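Long-range contact in beta-glucanase (Clostridium thermocellum, PDB 3WVJ), which hydrolyses mixed-linkage beta-1,3-1,4-glucans such as lichenan as a family 16 glycoside hydrolase: residues Y77-K82 / E209-Y214. Residues are numbered along the deposited sequence; the frame is centred on the assembly and turned at random.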
ATOM      1  N   TYR A  77       7.997  -8.643   3.921  1.00 43.29           N
ATOM      2  CA  TYR A  77       7.428  -7.332   4.190  1.00 42.29           C
ATOM      3  C   TYR A  77       6.117  -7.551   4.941  1.00 43.33           C
ATOM      4  O   TYR A  77       5.271  -8.367   4.518  1.00 43.24           O
ATOM      5  CB  TYR A  77       7.150  -6.573   2.901  1.00 39.59           C
ATOM      6  CG  TYR A  77       8.363  -6.162   2.089  1.00 38.70           C
ATOM      7  CD1 TYR A  77       8.720  -4.798   1.968  1.00 37.10           C
ATOM      8  CD2 TYR A  77       9.138  -7.119   1.434  1.00 38.48           C
ATOM      9  CE1 TYR A  77       9.821  -4.422   1.205  1.00 36.91           C
ATOM     10  CE2 TYR A  77      10.211  -6.767   0.652  1.00 37.92           C
ATOM     11  CZ  TYR A  77      10.560  -5.424   0.542  1.00 37.25           C
ATOM     12  OH  TYR A  77      11.614  -5.086  -0.252  1.00 37.07           O
ATOM     13  N   GLU A  78       5.939  -6.851   6.064  1.00 44.17           N
ATOM     14  CA  GLU A  78       4.671  -7.021   6.769  1.00 45.47           C
ATOM     15  C   GLU A  78       4.084  -5.718   7.236  1.00 44.90           C
ATOM     16  O   GLU A  78       4.794  -4.878   7.777  1.00 45.53           O
ATOM     17  CB  GLU A  78       4.847  -7.975   7.944  1.00 48.83           C
ATOM     18  CG  GLU A  78       3.553  -8.324   8.629  1.00 51.34           C
ATOM     19  CD  GLU A  78       3.761  -9.303   9.759  1.00 55.24           C
ATOM     20  OE1 GLU A  78       3.803 -10.528   9.486  1.00 58.20           O
ATOM     21  OE2 GLU A  78       3.858  -8.871  10.917  1.00 56.78           O
ATOM     22  N   VAL A  79       2.785  -5.570   7.048  1.00 43.66           N
ATOM     23  CA  VAL A  79       2.060  -4.434   7.557  1.00 43.45           C
ATOM     24  C   VAL A  79       0.997  -4.955   8.526  1.00 45.37           C
ATOM     25  O   VAL A  79       0.454  -6.031   8.317  1.00 46.73           O
ATOM     26  CB  VAL A  79       1.430  -3.628   6.376  1.00 40.88           C
ATOM     27  CG1 VAL A  79       0.346  -4.435   5.603  1.00 39.95           C
ATOM     28  CG2 VAL A  79       0.885  -2.303   6.859  1.00 41.03           C
ATOM     29  N   ARG A  80       0.682  -4.206   9.568  1.00 46.85           N
ATOM     30  CA  ARG A  80      -0.530  -4.415  10.357  1.00 49.17           C
ATOM     31  C   ARG A  80      -1.402  -3.162  10.179  1.00 48.15           C
ATOM     32  O   ARG A  80      -0.921  -2.041  10.401  1.00 48.24           O
ATOM     33  CB  ARG A  80      -0.209  -4.659  11.851  1.00 53.06           C
ATOM     34  CG  ARG A  80      -1.452  -4.609  12.758  1.00 56.29           C
ATOM     35  CD  ARG A  80      -1.087  -4.927  14.224  1.00 61.13           C
ATOM     36  NE  ARG A  80      -1.429  -6.319  14.372  1.00 65.10           N
ATOM     37  CZ  ARG A  80      -2.576  -6.779  14.837  1.00 67.37           C
ATOM     38  NH1 ARG A  80      -3.485  -5.981  15.384  1.00 69.31           N
ATOM     39  NH2 ARG A  80      -2.777  -8.074  14.788  1.00 69.09           N
ATOM     40  N   MET A  81      -2.653  -3.350   9.762  1.00 47.12           N
ATOM     41  CA  MET A  81      -3.494  -2.273   9.241  1.00 45.91           C
ATOM     42  C   MET A  81      -5.020  -2.620   9.247  1.00 46.54           C
ATOM     43  O   MET A  81      -5.428  -3.778   9.423  1.00 47.42           O
ATOM     44  CB  MET A  81      -3.059  -1.884   7.793  1.00 43.18           C
ATOM     45  CG  MET A  81      -3.360  -2.926   6.730  1.00 42.07           C
ATOM     46  SD  MET A  81      -2.919  -2.348   5.043  1.00 40.75           S
ATOM     47  CE  MET A  81      -4.290  -1.238   4.689  1.00 39.76           C
ATOM     48  N   LYS A  82      -5.835  -1.603   9.000  1.00 45.97           N
ATOM     49  CA  LYS A  82      -7.298  -1.718   9.018  1.00 46.97           C
ATOM     50  C   LYS A  82      -7.726  -0.870   7.844  1.00 45.15           C
ATOM     51  O   LYS A  82      -7.473   0.353   7.828  1.00 44.29           O
ATOM     52  CB  LYS A  82      -7.880  -1.167  10.342  1.00 49.28           C
ATOM     53  CG  LYS A  82      -9.414  -0.983  10.320  1.00 50.97           C
ATOM     54  CD  LYS A  82      -9.899   0.023  11.400  1.00 53.29           C
ATOM     55  CE  LYS A  82     -10.208  -0.700  12.671  1.00 57.00           C
ATOM     56  NZ  LYS A  82     -10.790   0.088  13.873  1.00 60.26           N
ATOM     57  N   GLU A 209      -0.700   0.230  12.030  1.00 50.26           N
ATOM     58  CA  GLU A 209       0.057   0.232  13.304  1.00 53.99           C
ATOM     59  C   GLU A 209       1.547   0.101  13.097  1.00 52.63           C
ATOM     60  O   GLU A 209       2.319   0.630  13.874  1.00 53.45           O
ATOM     61  CB  GLU A 209      -0.385  -0.892  14.232  1.00 57.71           C
ATOM     62  CG  GLU A 209      -1.871  -0.958  14.506  1.00 61.36           C
ATOM     63  CD  GLU A 209      -2.161  -1.952  15.594  1.00 66.12           C
ATOM     64  OE1 GLU A 209      -1.174  -2.578  16.070  1.00 70.00           O
ATOM     65  OE2 GLU A 209      -3.336  -2.067  16.008  1.00 69.31           O
ATOM     66  N   TYR A 210       1.938  -0.666  12.086  1.00 50.74           N
ATOM     67  CA  TYR A 210       3.372  -0.859  11.825  1.00 50.10           C
ATOM     68  C   TYR A 210       3.647  -1.327  10.388  1.00 47.85           C
ATOM     69  O   TYR A 210       2.728  -1.663   9.636  1.00 46.35           O
ATOM     70  CB  TYR A 210       4.036  -1.815  12.819  1.00 51.75           C
ATOM     71  CG  TYR A 210       3.660  -3.306  12.801  1.00 52.61           C
ATOM     72  CD1 TYR A 210       3.962  -4.128  11.700  1.00 51.31           C
ATOM     73  CD2 TYR A 210       3.062  -3.896  13.911  1.00 54.66           C
ATOM     74  CE1 TYR A 210       3.611  -5.474  11.690  1.00 51.94           C
ATOM     75  CE2 TYR A 210       2.742  -5.235  13.919  1.00 55.48           C
ATOM     76  CZ  TYR A 210       3.035  -6.007  12.819  1.00 54.23           C
ATOM     77  OH  TYR A 210       2.724  -7.325  12.849  1.00 55.96           O
ATOM     78  N   VAL A 211       4.933  -1.324  10.067  1.00 47.21           N
ATOM     79  CA  VAL A 211       5.506  -1.878   8.854  1.00 45.44           C
ATOM     80  C   VAL A 211       6.851  -2.456   9.308  1.00 47.35           C
ATOM     81  O   VAL A 211       7.623  -1.804  10.080  1.00 47.41           O
ATOM     82  CB  VAL A 211       5.743  -0.759   7.854  1.00 43.44           C
ATOM     83  CG1 VAL A 211       6.784  -1.167   6.827  1.00 42.55           C
ATOM     84  CG2 VAL A 211       4.451  -0.359   7.191  1.00 41.22           C
ATOM     85  N   LYS A 212       7.094  -3.707   8.913  1.00 48.27           N
ATOM     86  CA  LYS A 212       8.318  -4.443   9.237  1.00 50.20           C
ATOM     87  C   LYS A 212       8.863  -5.099   7.984  1.00 49.77           C
ATOM     88  O   LYS A 212       8.102  -5.569   7.087  1.00 49.06           O
ATOM     89  CB  LYS A 212       8.062  -5.488  10.320  1.00 53.43           C
ATOM     90  CG  LYS A 212       7.687  -4.891  11.659  1.00 55.92           C
ATOM     91  CD  LYS A 212       7.074  -5.904  12.608  1.00 59.87           C
ATOM     92  CE  LYS A 212       6.956  -5.304  13.999  1.00 63.11           C
ATOM     93  NZ  LYS A 212       6.454  -6.312  14.977  1.00 68.95           N
ATOM     94  N   TYR A 213      10.179  -5.058   7.868  1.00 49.77           N
ATOM     95  CA  TYR A 213      10.887  -5.794   6.815  1.00 49.38           C
ATOM     96  C   TYR A 213      11.982  -6.693   7.423  1.00 52.28           C
ATOM     97  O   TYR A 213      12.794  -6.256   8.291  1.00 54.13           O
ATOM     98  CB  TYR A 213      11.425  -4.831   5.741  1.00 46.91           C
ATOM     99  CG  TYR A 213      12.557  -5.403   4.870  1.00 47.05           C
ATOM    100  CD1 TYR A 213      12.268  -6.047   3.658  1.00 46.51           C
ATOM    101  CD2 TYR A 213      13.911  -5.285   5.254  1.00 47.92           C
ATOM    102  CE1 TYR A 213      13.274  -6.553   2.857  1.00 46.16           C
ATOM    103  CE2 TYR A 213      14.912  -5.797   4.459  1.00 48.41           C
ATOM    104  CZ  TYR A 213      14.573  -6.409   3.264  1.00 47.14           C
ATOM    105  OH  TYR A 213      15.526  -6.952   2.482  1.00 47.58           O
ATOM    106  N   TYR A 214      11.941  -7.958   7.021  1.00 53.69           N
ATOM    107  CA  TYR A 214      12.918  -8.938   7.431  1.00 56.86           C
ATOM    108  C   TYR A 214      13.642  -9.475   6.187  1.00 56.95           C
ATOM    109  O   TYR A 214      13.016 -10.086   5.309  1.00 53.46           O
ATOM    110  CB  TYR A 214      12.263 -10.083   8.195  1.00 59.70           C
ATOM    111  CG  TYR A 214      11.415  -9.673   9.369  1.00 62.34           C
ATOM    112  CD1 TYR A 214      11.998  -9.352  10.624  1.00 65.62           C
ATOM    113  CD2 TYR A 214      10.030  -9.635   9.254  1.00 63.21           C
ATOM    114  CE1 TYR A 214      11.211  -8.974  11.710  1.00 67.45           C
ATOM    115  CE2 TYR A 214       9.228  -9.278  10.330  1.00 65.31           C
ATOM    116  CZ  TYR A 214       9.816  -8.958  11.553  1.00 67.96           C
ATOM    117  OH  TYR A 214       8.992  -8.601  12.598  1.00 70.02           O
TER
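The hydroxyl of Y210 donates a hydrogen bond to E78, its OH lying 2.7 Å from OE2, which is met on the anti side and somewhat out of the carboxylate plane. A chi1 of 68° swings the Y210 ring across the backbone of 77-82, past R80, its own pairing partner, to E78. R80 CB makes a CH-pi contact with one face of this ring, 3.7 Å from the centroid, while K212 CE covers the opposite face. R80 bends at chi3 and runs beside E209, guanidinium and carboxylate planes well turned from each other; their salt bridge is long, 4.0 Å from NH1 to OE2, a weak electrostatic link.

Beneath these side chains the strands run antiparallel at 170°. E78 and K212 form a hydrogen-bonded pair with two short, nearly straight bonds, E78 N to K212 O (2.7 Å) and K212 N to E78 O (2.8 Å). Next to R80 the register slips: E209 and Y210 both face it in a classic beta bulge, where E209 N binds R80 O, whereas R80 N approaches Y210 O from above the carbonyl plane, at 3.3 Å. Strand 147-154 continues the sheet on the other side of 77-82.

The other face, with Y77, V79, V211 and Y213, turns to the interior of the beta-jellyroll sandwich, where F93 packs on both valines and I181 on Y77 and V211. Y213 directs the CD1-CE1 edge of its ring at the face of Y77, planes 65° apart, with CD1 over the ring centre. V79 CG2 meets V211 CG2 at 4.1 Å. Both tyrosine hydroxyls bond backbone carbonyls of the short link before strand 75-82, Y77 that of G73 and Y213 that of Y74, while Y76 OH bonds the second carboxylate oxygen of E78.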